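Long-range contacts in uncharacterized protein DUF1234 (Pectobacterium atrosepticum SCRI1043, PDB 3BDV), which is an uncharacterized, calcium-containing protein of the alpha/beta-hydrolase fold that probably acts as a hydrolase, on a substrate not yet identified: residues L9-V14 / E182-L187; Q17-L22 / S70-P75; A64-L69 / Q94-I99; V76-H81 / A100-V105; H90-G95 / P123-T128. All blocks are in the same frame, centred on the assembly; numbering follows the deposited sequence.

Contact 1. Residues L9-V14 / E182-L187; sequences LRLTEV and EFSEIL. With EDO (1,2-ethanediol), chain H; EDO (1,2-ethanediol), chain G.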
# COMPACT_ATOMS: atom_id res chain seq x y z
N LEU A 9 -8.74 1.00 -18.25
CA LEU A 9 -9.73 2.09 -18.44
C LEU A 9 -10.28 2.57 -17.11
O LEU A 9 -10.37 3.77 -16.86
CB LEU A 9 -10.92 1.63 -19.29
CG LEU A 9 -10.73 1.36 -20.79
CD1 LEU A 9 -11.84 0.44 -21.34
CD2 LEU A 9 -10.66 2.68 -21.54
N ARG A 10 -10.62 1.63 -16.24
CA ARG A 10 -11.20 1.99 -14.95
C ARG A 10 -10.19 2.75 -14.12
O ARG A 10 -10.52 3.78 -13.54
CB ARG A 10 -11.69 0.75 -14.20
CG ARG A 10 -13.00 0.20 -14.76
CD ARG A 10 -13.36 -1.12 -14.14
NE ARG A 10 -13.83 -0.99 -12.76
CZ ARG A 10 -14.18 -2.05 -12.03
NH1 ARG A 10 -14.11 -3.27 -12.53
NH2 ARG A 10 -14.56 -1.93 -10.79
N LEU A 11 -8.93 2.29 -14.11
CA LEU A 11 -7.91 2.98 -13.29
C LEU A 11 -7.52 4.34 -13.86
O LEU A 11 -7.27 5.28 -13.12
CB LEU A 11 -6.67 2.10 -13.04
CG LEU A 11 -6.91 1.05 -11.97
CD1 LEU A 11 -5.81 -0.05 -12.04
CD2 LEU A 11 -7.06 1.64 -10.59
N THR A 12 -7.55 4.45 -15.18
CA THR A 12 -7.31 5.74 -15.84
C THR A 12 -8.39 6.78 -15.44
O THR A 12 -8.07 7.91 -15.10
CB THR A 12 -7.20 5.55 -17.39
OG1 THR A 12 -6.03 4.77 -17.67
CG2 THR A 12 -7.12 6.91 -18.09
N GLU A 13 -9.66 6.37 -15.37
CA GLU A 13 -10.71 7.26 -14.84
C GLU A 13 -10.54 7.63 -13.38
O GLU A 13 -10.80 8.77 -12.97
CB GLU A 13 -12.09 6.65 -15.01
CG GLU A 13 -12.53 6.52 -16.44
CD GLU A 13 -12.64 7.87 -17.13
OE1 GLU A 13 -13.41 8.72 -16.63
OE2 GLU A 13 -11.93 8.09 -18.14
N VAL A 14 -10.16 6.66 -12.55
CA VAL A 14 -9.93 6.95 -11.13
C VAL A 14 -8.85 8.01 -10.98
O VAL A 14 -8.96 8.91 -10.17
CB VAL A 14 -9.54 5.67 -10.36
CG1 VAL A 14 -8.93 5.97 -8.98
CG2 VAL A 14 -10.78 4.71 -10.24
N GLU A 182 -11.73 -1.51 -7.83
CA GLU A 182 -12.99 -1.70 -7.12
C GLU A 182 -13.12 -0.78 -5.93
O GLU A 182 -14.15 -0.12 -5.74
CB GLU A 182 -13.11 -3.16 -6.69
CG GLU A 182 -13.24 -4.12 -7.89
CD GLU A 182 -13.12 -5.57 -7.56
OE1 GLU A 182 -12.96 -5.87 -6.37
OE2 GLU A 182 -13.16 -6.41 -8.49
N PHE A 183 -12.05 -0.78 -5.13
CA PHE A 183 -11.92 0.02 -3.89
C PHE A 183 -11.87 1.49 -4.15
O PHE A 183 -12.58 2.26 -3.51
CB PHE A 183 -10.63 -0.48 -3.21
CG PHE A 183 -10.19 0.29 -1.99
CD1 PHE A 183 -10.93 0.24 -0.82
CD2 PHE A 183 -8.98 0.96 -1.98
CE1 PHE A 183 -10.47 0.89 0.32
CE2 PHE A 183 -8.52 1.62 -0.86
CZ PHE A 183 -9.22 1.60 0.28
N SER A 184 -11.00 1.90 -5.06
CA SER A 184 -10.84 3.30 -5.36
C SER A 184 -12.05 3.94 -5.99
O SER A 184 -12.33 5.07 -5.69
CB SER A 184 -9.57 3.56 -6.19
OG SER A 184 -9.65 2.95 -7.48
N GLU A 185 -12.80 3.22 -6.84
CA GLU A 185 -13.96 3.88 -7.46
C GLU A 185 -14.93 4.43 -6.43
O GLU A 185 -15.49 5.52 -6.64
CB GLU A 185 -14.67 2.94 -8.42
CG GLU A 185 -13.88 2.72 -9.67
CD GLU A 185 -14.45 1.67 -10.57
OE1 GLU A 185 -15.29 0.90 -10.08
OE2 GLU A 185 -14.07 1.61 -11.76
N ILE A 186 -15.10 3.73 -5.31
CA ILE A 186 -16.03 4.19 -4.26
C ILE A 186 -15.44 5.35 -3.49
O ILE A 186 -16.14 5.97 -2.72
CB ILE A 186 -16.53 3.05 -3.32
CG1 ILE A 186 -15.41 2.31 -2.64
CG2 ILE A 186 -17.37 2.03 -4.12
CD1 ILE A 186 -15.86 1.48 -1.46
N LEU A 187 -14.19 5.68 -3.71
CA LEU A 187 -13.60 6.85 -3.07
C LEU A 187 -13.55 8.07 -3.97
O LEU A 187 -13.09 9.14 -3.54
CB LEU A 187 -12.19 6.49 -2.60
CG LEU A 187 -12.04 5.28 -1.67
CD1 LEU A 187 -10.59 4.95 -1.38
CD2 LEU A 187 -12.90 5.48 -0.38
C1 EDO H . -12.23 -5.01 -14.99
O1 EDO H . -13.51 -4.34 -15.02
C2 EDO H . -11.67 -5.27 -13.58
O2 EDO H . -11.93 -6.61 -13.12
C1 EDO G . -16.72 6.28 0.50
O1 EDO G . -16.71 7.59 -0.14
C2 EDO G . -18.14 5.71 0.58
O2 EDO G . -18.68 5.63 -0.75
O HOH W 1 -13.45 3.78 -12.95
O HOH W 2 -13.64 -5.70 -10.86

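Contact 2. Residues Q17-L22 / S70-P75; sequences QLTMVL and SVCTQP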
# COMPACT_ATOMS: atom_id res chain seq x y z
N GLN A 17 -9.20 11.87 -10.69
CA GLN A 17 -9.64 12.48 -9.44
C GLN A 17 -8.90 12.08 -8.15
O GLN A 17 -9.00 12.76 -7.16
CB GLN A 17 -11.11 12.20 -9.23
CG GLN A 17 -12.04 12.86 -10.25
CD GLN A 17 -13.49 12.74 -9.82
OE1 GLN A 17 -13.85 13.19 -8.74
NE2 GLN A 17 -14.31 12.11 -10.65
N LEU A 18 -8.19 10.95 -8.17
CA LEU A 18 -7.41 10.47 -7.04
C LEU A 18 -5.99 10.21 -7.49
O LEU A 18 -5.78 9.79 -8.61
CB LEU A 18 -7.96 9.15 -6.49
CG LEU A 18 -9.39 9.20 -5.96
CD1 LEU A 18 -9.89 7.81 -5.57
CD2 LEU A 18 -9.47 10.19 -4.77
N THR A 19 -5.04 10.41 -6.59
CA THR A 19 -3.65 10.16 -6.91
C THR A 19 -3.17 8.94 -6.14
O THR A 19 -3.32 8.89 -4.91
CB THR A 19 -2.81 11.40 -6.51
OG1 THR A 19 -3.18 12.49 -7.35
CG2 THR A 19 -1.33 11.15 -6.65
N MSE A 20 -2.61 7.98 -6.85
CA MSE A 20 -2.00 6.84 -6.20
C MSE A 20 -0.59 7.19 -5.79
O MSE A 20 0.17 7.69 -6.61
CB MSE A 20 -1.90 5.66 -7.15
CG MSE A 20 -3.17 5.26 -7.81
SE MSE A 20 -4.67 4.93 -6.69
CE MSE A 20 -5.79 3.98 -7.94
N VAL A 21 -0.24 6.87 -4.55
CA VAL A 21 1.13 7.02 -4.06
C VAL A 21 1.71 5.64 -3.66
O VAL A 21 1.24 5.05 -2.70
CB VAL A 21 1.22 8.03 -2.91
CG1 VAL A 21 2.66 8.17 -2.48
CG2 VAL A 21 0.66 9.40 -3.35
N LEU A 22 2.73 5.18 -4.39
CA LEU A 22 3.42 3.94 -4.09
C LEU A 22 4.44 4.11 -2.97
O LEU A 22 5.30 4.97 -3.05
CB LEU A 22 4.13 3.39 -5.33
CG LEU A 22 3.20 3.09 -6.49
CD1 LEU A 22 4.06 3.05 -7.78
CD2 LEU A 22 2.43 1.77 -6.25
N SER A 70 2.64 16.74 0.33
CA SER A 70 2.67 18.21 0.35
C SER A 70 2.42 18.77 -1.03
O SER A 70 1.87 19.85 -1.16
CB SER A 70 4.03 18.72 0.85
OG SER A 70 5.07 18.43 -0.09
N VAL A 71 2.87 18.05 -2.06
CA VAL A 71 2.71 18.52 -3.46
C VAL A 71 1.57 17.86 -4.23
O VAL A 71 1.34 18.18 -5.40
CB VAL A 71 4.00 18.33 -4.23
CG1 VAL A 71 5.10 19.11 -3.51
CG2 VAL A 71 4.34 16.85 -4.36
N CYS A 72 0.83 16.96 -3.59
CA CYS A 72 -0.35 16.38 -4.23
C CYS A 72 -1.53 17.36 -4.31
O CYS A 72 -1.84 18.05 -3.34
CB CYS A 72 -0.79 15.13 -3.49
SG CYS A 72 0.34 13.77 -3.73
N THR A 73 -2.20 17.38 -5.45
CA THR A 73 -3.33 18.28 -5.65
C THR A 73 -4.68 17.59 -5.44
O THR A 73 -5.71 18.24 -5.27
CB THR A 73 -3.26 18.86 -7.05
OG1 THR A 73 -3.08 17.79 -7.98
CG2 THR A 73 -2.08 19.81 -7.15
N GLN A 74 -4.69 16.26 -5.44
CA GLN A 74 -5.93 15.50 -5.28
C GLN A 74 -5.78 14.66 -4.01
O GLN A 74 -4.67 14.54 -3.47
CB GLN A 74 -6.13 14.56 -6.47
CG GLN A 74 -5.89 15.17 -7.82
CD GLN A 74 -6.10 14.18 -8.94
OE1 GLN A 74 -6.92 14.40 -9.83
NE2 GLN A 74 -5.37 13.09 -8.90
N PRO A 75 -6.89 14.09 -3.52
CA PRO A 75 -6.80 13.11 -2.45
C PRO A 75 -6.00 11.90 -2.92
O PRO A 75 -6.10 11.51 -4.09
CB PRO A 75 -8.24 12.73 -2.21
CG PRO A 75 -9.03 13.84 -2.79
CD PRO A 75 -8.26 14.26 -3.98
O HOH W 3 -1.93 14.91 -7.27

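Contact 3. Residues A64-L69 / Q94-I99; sequences AIRREL and QGQEGI. With CA (calcium ion), chain C.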
# COMPACT_ATOMS: atom_id res chain seq x y z
N ALA A 64 9.27 10.98 4.15
CA ALA A 64 9.13 10.80 2.70
C ALA A 64 7.69 10.85 2.19
O ALA A 64 7.41 11.42 1.14
CB ALA A 64 9.81 9.52 2.22
N ILE A 65 6.77 10.23 2.95
CA ILE A 65 5.37 10.23 2.56
C ILE A 65 4.82 11.67 2.69
O ILE A 65 4.13 12.15 1.80
CB ILE A 65 4.50 9.25 3.43
CG1 ILE A 65 4.92 7.79 3.21
CG2 ILE A 65 2.99 9.45 3.08
CD1 ILE A 65 4.36 6.82 4.31
N ARG A 66 5.08 12.31 3.82
CA ARG A 66 4.71 13.73 4.03
C ARG A 66 5.20 14.61 2.86
O ARG A 66 4.42 15.38 2.29
CB ARG A 66 5.27 14.28 5.34
CG ARG A 66 4.49 13.94 6.63
CD ARG A 66 4.53 15.09 7.65
NE ARG A 66 5.36 14.84 8.84
CZ ARG A 66 5.02 14.04 9.86
NH1 ARG A 66 3.88 13.35 9.86
NH2 ARG A 66 5.84 13.90 10.90
N ARG A 67 6.48 14.50 2.49
CA ARG A 67 7.01 15.27 1.35
C ARG A 67 6.14 15.07 0.16
O ARG A 67 5.71 16.02 -0.49
CB ARG A 67 8.43 14.85 0.94
CG ARG A 67 9.49 15.22 1.94
CD ARG A 67 10.91 15.12 1.36
NE ARG A 67 11.34 13.74 1.01
CZ ARG A 67 11.92 12.88 1.86
NH1 ARG A 67 12.10 13.18 3.14
NH2 ARG A 67 12.30 11.69 1.42
N GLU A 68 5.85 13.81 -0.11
CA GLU A 68 5.08 13.43 -1.26
C GLU A 68 3.69 14.05 -1.25
O GLU A 68 3.18 14.48 -2.29
CB GLU A 68 4.96 11.92 -1.28
CG GLU A 68 4.55 11.36 -2.59
CD GLU A 68 5.64 11.36 -3.62
OE1 GLU A 68 6.84 11.43 -3.29
OE2 GLU A 68 5.30 11.36 -4.80
N LEU A 69 3.06 14.05 -0.07
CA LEU A 69 1.67 14.55 0.05
C LEU A 69 1.59 16.06 -0.10
O LEU A 69 0.60 16.57 -0.61
CB LEU A 69 1.06 14.13 1.39
CG LEU A 69 0.82 12.62 1.54
CD1 LEU A 69 0.21 12.35 2.90
CD2 LEU A 69 -0.04 12.03 0.45
N GLN A 94 -1.47 9.19 12.76
CA GLN A 94 -0.99 10.42 13.37
C GLN A 94 -1.78 11.61 12.87
O GLN A 94 -1.53 12.73 13.31
CB GLN A 94 0.51 10.58 13.10
CG GLN A 94 1.34 9.44 13.67
CD GLN A 94 1.07 9.21 15.13
OE1 GLN A 94 0.84 8.08 15.59
NE2 GLN A 94 1.09 10.28 15.88
N GLY A 95 -2.75 11.38 11.97
CA GLY A 95 -3.75 12.42 11.61
C GLY A 95 -3.51 13.23 10.34
O GLY A 95 -4.16 14.27 10.13
N GLN A 96 -2.60 12.77 9.50
CA GLN A 96 -2.33 13.34 8.17
C GLN A 96 -3.58 13.53 7.31
O GLN A 96 -4.34 12.58 7.10
CB GLN A 96 -1.40 12.37 7.42
CG GLN A 96 -1.00 12.86 6.06
CD GLN A 96 -0.18 14.12 6.16
OE1 GLN A 96 -0.50 15.13 5.54
NE2 GLN A 96 0.86 14.07 6.98
N GLU A 97 -3.77 14.74 6.79
CA GLU A 97 -4.89 15.08 5.92
C GLU A 97 -4.59 14.70 4.48
O GLU A 97 -3.43 14.49 4.11
CB GLU A 97 -5.18 16.59 5.98
CG GLU A 97 -5.84 17.08 7.26
CD GLU A 97 -7.17 17.81 7.00
OE1 GLU A 97 -7.16 18.95 6.49
OE2 GLU A 97 -8.23 17.21 7.28
N GLY A 98 -5.65 14.62 3.67
CA GLY A 98 -5.57 14.48 2.23
C GLY A 98 -5.43 13.06 1.75
O GLY A 98 -4.96 12.82 0.64
N ILE A 99 -5.77 12.11 2.62
CA ILE A 99 -5.79 10.69 2.28
C ILE A 99 -7.20 10.06 2.16
O ILE A 99 -7.93 9.95 3.13
CB ILE A 99 -4.88 9.87 3.27
CG1 ILE A 99 -3.45 10.45 3.26
CG2 ILE A 99 -4.92 8.37 2.94
CD1 ILE A 99 -2.51 10.06 4.48
CA CA C . 7.71 11.24 -5.66
O HOH W 4 9.50 12.36 -4.85
O HOH W 5 7.10 13.55 -6.12
O HOH W 6 6.27 10.63 -7.44

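Contact 4. Residues V76-H81 / A100-V105; sequences VILIGH and AGVMLV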
# COMPACT_ATOMS: atom_id res chain seq x y z
N VAL A 76 -5.27 11.28 -1.98
CA VAL A 76 -4.31 10.26 -2.29
C VAL A 76 -4.78 8.90 -1.76
O VAL A 76 -5.45 8.82 -0.73
CB VAL A 76 -2.94 10.59 -1.68
CG1 VAL A 76 -2.08 9.39 -1.57
CG2 VAL A 76 -2.26 11.66 -2.51
N ILE A 77 -4.45 7.86 -2.50
CA ILE A 77 -4.48 6.50 -1.94
C ILE A 77 -3.06 6.04 -1.75
O ILE A 77 -2.29 5.99 -2.71
CB ILE A 77 -5.23 5.50 -2.86
CG1 ILE A 77 -6.71 5.92 -2.98
CG2 ILE A 77 -5.11 4.10 -2.29
CD1 ILE A 77 -7.54 5.14 -3.99
N LEU A 78 -2.68 5.76 -0.50
CA LEU A 78 -1.32 5.23 -0.21
C LEU A 78 -1.30 3.74 -0.49
O LEU A 78 -2.14 3.02 0.00
CB LEU A 78 -0.94 5.47 1.24
CG LEU A 78 -0.78 6.94 1.66
CD1 LEU A 78 -0.42 6.99 3.14
CD2 LEU A 78 0.24 7.67 0.78
N ILE A 79 -0.36 3.27 -1.30
CA ILE A 79 -0.32 1.82 -1.66
C ILE A 79 1.04 1.34 -1.13
O ILE A 79 2.13 1.60 -1.70
CB ILE A 79 -0.45 1.59 -3.17
CG1 ILE A 79 -1.76 2.14 -3.74
CG2 ILE A 79 -0.28 0.09 -3.50
CD1 ILE A 79 -1.85 2.15 -5.27
N GLY A 80 0.99 0.69 0.03
CA GLY A 80 2.18 0.30 0.75
C GLY A 80 2.55 -1.18 0.69
O GLY A 80 1.68 -2.02 0.63
N HIS A 81 3.84 -1.48 0.79
CA HIS A 81 4.30 -2.86 0.91
C HIS A 81 5.14 -3.02 2.17
O HIS A 81 6.10 -2.28 2.36
CB HIS A 81 5.14 -3.27 -0.32
CG HIS A 81 5.65 -4.69 -0.28
ND1 HIS A 81 6.98 -5.02 -0.43
CD2 HIS A 81 4.99 -5.86 -0.08
CE1 HIS A 81 7.12 -6.33 -0.34
NE2 HIS A 81 5.92 -6.87 -0.14
N ALA A 100 -7.51 9.56 0.97
CA ALA A 100 -8.84 8.98 0.64
C ALA A 100 -8.93 7.55 1.15
O ALA A 100 -10.00 7.11 1.57
CB ALA A 100 -9.08 9.00 -0.88
N GLY A 101 -7.80 6.83 1.09
CA GLY A 101 -7.77 5.40 1.43
C GLY A 101 -6.36 4.89 1.47
O GLY A 101 -5.42 5.57 1.02
N VAL A 102 -6.18 3.71 2.05
CA VAL A 102 -4.87 3.09 2.05
C VAL A 102 -5.01 1.61 1.73
O VAL A 102 -5.99 0.95 2.09
CB VAL A 102 -4.06 3.30 3.37
CG1 VAL A 102 -3.80 4.79 3.65
CG2 VAL A 102 -4.74 2.64 4.53
N MSE A 103 -4.06 1.13 0.96
CA MSE A 103 -3.97 -0.28 0.54
C MSE A 103 -2.68 -0.81 1.12
O MSE A 103 -1.60 -0.28 0.78
CB MSE A 103 -3.98 -0.40 -0.99
CG MSE A 103 -3.71 -1.75 -1.47
SE MSE A 103 -4.31 -1.87 -3.33
CE MSE A 103 -3.42 -3.45 -3.86
N LEU A 104 -2.79 -1.79 2.01
CA LEU A 104 -1.68 -2.35 2.81
C LEU A 104 -1.41 -3.76 2.29
O LEU A 104 -2.14 -4.69 2.53
CB LEU A 104 -1.99 -2.38 4.30
CG LEU A 104 -2.43 -1.04 4.86
CD1 LEU A 104 -2.82 -1.02 6.37
CD2 LEU A 104 -1.35 0.01 4.56
N VAL A 105 -0.29 -3.91 1.59
CA VAL A 105 -0.00 -5.18 0.96
C VAL A 105 1.14 -5.83 1.73
O VAL A 105 2.24 -5.29 1.79
CB VAL A 105 0.43 -4.99 -0.51
CG1 VAL A 105 0.78 -6.41 -1.13
CG2 VAL A 105 -0.67 -4.23 -1.30

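Contact 5. Residues H90-G95 / P123-T128; sequences HVVQQG and PLSVPT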
# COMPACT_ATOMS: atom_id res chain seq x y z
N HIS A 90 0.95 4.38 9.98
CA HIS A 90 1.34 5.29 11.01
C HIS A 90 0.96 6.73 10.62
O HIS A 90 0.45 7.51 11.41
CB HIS A 90 2.84 5.14 11.27
CG HIS A 90 3.38 6.10 12.28
ND1 HIS A 90 3.40 5.83 13.64
CD2 HIS A 90 3.96 7.32 12.14
CE1 HIS A 90 3.97 6.83 14.27
NE2 HIS A 90 4.31 7.75 13.39
N VAL A 91 1.19 7.09 9.37
CA VAL A 91 0.88 8.46 8.93
C VAL A 91 -0.60 8.77 9.06
O VAL A 91 -0.96 9.83 9.55
CB VAL A 91 1.35 8.71 7.49
CG1 VAL A 91 0.66 9.92 6.88
CG2 VAL A 91 2.84 8.88 7.49
N VAL A 92 -1.46 7.84 8.68
CA VAL A 92 -2.91 7.99 8.85
C VAL A 92 -3.27 8.09 10.34
O VAL A 92 -4.03 9.00 10.75
CB VAL A 92 -3.68 6.82 8.18
CG1 VAL A 92 -5.18 6.89 8.56
CG2 VAL A 92 -3.52 6.88 6.66
N GLN A 93 -2.66 7.25 11.15
CA GLN A 93 -2.92 7.24 12.59
C GLN A 93 -2.48 8.51 13.30
O GLN A 93 -3.06 8.89 14.31
CB GLN A 93 -2.29 6.00 13.27
CG GLN A 93 -3.02 4.69 12.91
CD GLN A 93 -2.50 3.48 13.64
OE1 GLN A 93 -1.30 3.42 13.99
NE2 GLN A 93 -3.38 2.47 13.84
N GLN A 94 -1.47 9.19 12.76
CA GLN A 94 -0.99 10.42 13.37
C GLN A 94 -1.78 11.61 12.87
O GLN A 94 -1.53 12.73 13.31
CB GLN A 94 0.51 10.58 13.10
CG GLN A 94 1.34 9.44 13.67
CD GLN A 94 1.07 9.21 15.13
OE1 GLN A 94 0.84 8.08 15.59
NE2 GLN A 94 1.09 10.28 15.88
N GLY A 95 -2.75 11.38 11.97
CA GLY A 95 -3.75 12.42 11.61
C GLY A 95 -3.51 13.23 10.34
O GLY A 95 -4.16 14.27 10.13
N PRO A 123 -8.60 1.60 14.86
CA PRO A 123 -9.09 1.89 13.54
C PRO A 123 -8.41 3.00 12.82
O PRO A 123 -8.12 4.06 13.41
CB PRO A 123 -10.55 2.24 13.77
CG PRO A 123 -10.89 1.59 15.01
CD PRO A 123 -9.67 1.70 15.85
N LEU A 124 -8.18 2.79 11.54
CA LEU A 124 -7.64 3.82 10.69
C LEU A 124 -8.83 4.74 10.33
O LEU A 124 -9.96 4.30 10.12
CB LEU A 124 -7.01 3.25 9.43
CG LEU A 124 -5.76 2.38 9.72
CD1 LEU A 124 -5.17 1.83 8.44
CD2 LEU A 124 -4.74 3.19 10.47
N SER A 125 -8.57 6.02 10.27
CA SER A 125 -9.66 6.96 10.07
C SER A 125 -10.15 6.94 8.61
O SER A 125 -11.09 7.66 8.28
CB SER A 125 -9.18 8.36 10.44
OG SER A 125 -8.08 8.75 9.61
N VAL A 126 -9.52 6.15 7.74
CA VAL A 126 -9.90 6.14 6.32
C VAL A 126 -10.12 4.73 5.88
O VAL A 126 -9.58 3.79 6.48
CB VAL A 126 -8.80 6.72 5.44
CG1 VAL A 126 -8.53 8.15 5.86
CG2 VAL A 126 -7.53 5.85 5.54
N PRO A 127 -10.87 4.55 4.78
CA PRO A 127 -11.03 3.22 4.22
C PRO A 127 -9.70 2.53 3.89
O PRO A 127 -8.81 3.14 3.27
CB PRO A 127 -11.87 3.47 2.94
CG PRO A 127 -12.64 4.73 3.29
CD PRO A 127 -11.69 5.55 4.07
N THR A 128 -9.61 1.27 4.31
CA THR A 128 -8.40 0.47 4.22
C THR A 128 -8.66 -0.95 3.66
O THR A 128 -9.62 -1.63 4.03
CB THR A 128 -7.76 0.40 5.63
OG1 THR A 128 -7.55 1.74 6.13
CG2 THR A 128 -6.46 -0.35 5.68
O HOH W 7 -5.36 10.64 9.07

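Contact 1. Residues L9-V14 / E182-L187
E185 OE2 is gripped from two directions: R10 NE reaches it at 2.8 Å, and a water that also bonds to R10 O donates a second hydrogen bond at 2.6 Å to the same E185 OE2. R10 NH2 meets the other carboxylate oxygen, E185 OE1, at 3.0 Å, which makes a side-on, two-nitrogen salt bridge. The fit is good only from the arginine's side. Both oxygens lie close to the guanidinium plane and the NE bond is nearly straight, yet the carboxylate is turned, its plane 34° from that of the guanidinium. Two bonds at different nitrogens fix the rotation of the arginine head. R10 NH1 is taken by a 1,2-ethanediol, probably from the crystallisation liquor, and by a water shared with E182 OE2, whose stronger partner is K178. Deeper in, V14 CG2 lies 3.7 Å from E185 CG, while V14 CG1 presses on S184 OG at 3.4 Å, a hydroxyl satisfied by L180 O one turn back. This contact pairs helix 4-15 with helix 174-185, with the salt bridge on one side and V14 packing against S184 on the other, and L11, V14 and S184 pack on M20 of strand 19-23.

Contact 2. Residues Q17-L22 / S70-P75
Q17 meets Q74 through its backbone: Q74 OE1 sits 3.4 Å from Q17 CA, and P75 CD packs 3.6 Å from Q17 O. The Q17 amide itself turns elsewhere, its NE2 bonding to N190 O near the C terminus. At L18 the contact becomes apolar. The L18 side chain crosses P75 at about a right angle, with CD2 3.8 Å from P75 CB, and L18 CA brings its hydrogen to P75 O in a CA-H...O contact. The same carbonyl then receives a backbone bond, from T19 N to P75 O at 2.9 Å and nearly straight. T19 is held by its side chain as well: Q74 NE2 donates to T19 OG1 at 2.7 Å, with the hydroxyl close to the plane of the amide. Q74 can deliver its amide there because its chain runs extended beyond CG (chi2 180°), to the first residue of the strand. A water bonded to T19 OG1 and to T73 N adds a second link to this loop. Beyond it, C72 SG lies loosely against T19 CG2, at 4.3 Å, and V21 CG2. The loop of residues 70-75, which leaves helix 58-70, is thus drawn against the start of strand 19-23 just before the chain enters strand 76-81. There V21 packs on V76 and L78, whereas M20, a selenomethionine on the other face, lies against L180 of helix 174-185 and W45.

Contact 3. Residues A64-L69 / Q94-I99
The amide of Q96 lies at the edge of the R66 guanidinium, near its plane, with the two flat groups turned 33° from each other. Its touch, however, is on the aliphatic R66 CG and CD; the guanidinium edge is farther off. The amide is probably turned over in the model, so nothing rests on which end is nitrogen. On the next residue, the R67 guanidinium has A64 CA 3.5 Å above the centre of one face, folding that arginine back over its own helix; R67 NH2 bonds to R49 O. The meeting across the segments rests mainly on L69 and Q96, which run antiparallel alongside one another. With chi1 at -178°, Q96 CG swings opposite the main-chain nitrogen, a bend at chi2 turns the amide toward the helix, and L69 CD1 touches Q96 CG at 3.4 Å. L69 CD1 also reaches I99 CD1 at 3.9 Å, so one leucine branch bridges the loop and the first residue of strand 99-105. Elsewhere on the helix, E68 binds a calcium ion with both carboxylate oxygens, OE1 at 2.5 Å and OE2 at 2.6 Å from the metal. Three waters and R47 O complete its ligands. The contact joins helix 58-70, at the surface, to the loop after helix 83-93: Q96 and I99 lean on V91 of that helix, while L69 packs on V76 of strand 76-81.

Contact 4. Residues V76-H81 / A100-V105
L78 lies in a tightly packed part of this parallel pairing, where M103 N donates to L78 O at 2.9 Å in an almost straight bond. One step on, G80 N repeats this with M103 O, also at 2.9 Å. L78 and V102 run abreast in the same direction, with L78 CB 3.8 Å from V102 CG1, and V105 CB rests 3.4 Å from G80 O. Toward the start of the strands only the L78 N to G101 O bond is longer, 3.1 Å, and more bent (146°); A100 N donates to V76 O at 2.8 Å. The looser side is the partly exposed A100 itself, held through its backbone N, while its methyl makes a long contact with I77 CG1, at 4.4 Å. At the other end H81 CD2 approaches V105 O obliquely, at 3.4 Å, while H81 NE2 bonds to H163 O. Strands 76-81 and 99-105 are the parallel arms of a beta-alpha-beta unit crossing over through helix 83-93, and G80 opens a GxSxG sequence consistent with the nucleophile elbow of alpha/beta hydrolases. L78 and L104 face A88 of helix 83-93; on the opposite face I79 and V105 lie against W34, and M103, a selenomethionine, against W38, both of helix 34-41.

Contact 5. Residues H90-G95 / P123-T128
V92 and Q93, on the last turn of helix 83-93, meet the loop before strand 128-132 just where the helix ends in a Schellman motif. G95 provides the positive phi (98°) of that motif, and its N bonds back to V92 O at 3.0 Å. The two side chains play different parts. V92 points its CB at the loop and inserts one branch, CG1, among three successive residues: it lies 4.2 Å from L124 CB, 3.6 Å from S125 OG and 4.0 Å from V126 CG2. CG1 is the branch anti to the backbone N (chi1 171°), which turns it outward to the loop, while CG2 packs back toward V102 of strand 99-105. Q93 instead lies across L124, the two chains at an oblique angle, and L124 CD2 comes within 3.3 Å of Q93 CG, a tight approach. The extended glutamine then carries its amide past the leucine methyl to Q120 O, the main partner of Q93 NE2. W151 of helix 141-151 touches both Q93 and L124, joining a third element to the pair. A water donates to V92 O and makes a weak link to S125 OG. Within the loop, T128 OG1 donates to V126 O at 2.9 Å, approaching from above the carbonyl plane.

Overall arrangement
From the N terminus, helix 4-15 opens contact 1, which closes only at helix 174-185, so every other contact is nested within its loop. Contact 2 starts on strand 19-23 and closes at 70-75, after contact 3 has opened on helix 58-70; these two cross. Contact 4 opens on strand 76-81 and crosses contact 3, which ends at 94-99. Contact 5 opens at 90-95, at the end of helix 83-93, sharing Q94 and G95 with the closing segment of contact 3; it crosses contact 4 and closes at 123-128, where the chain enters strand 128-132. The loops tie helices on both faces to the parallel sheet, whose strands 19-23, 76-81 and 99-105 lie side by side.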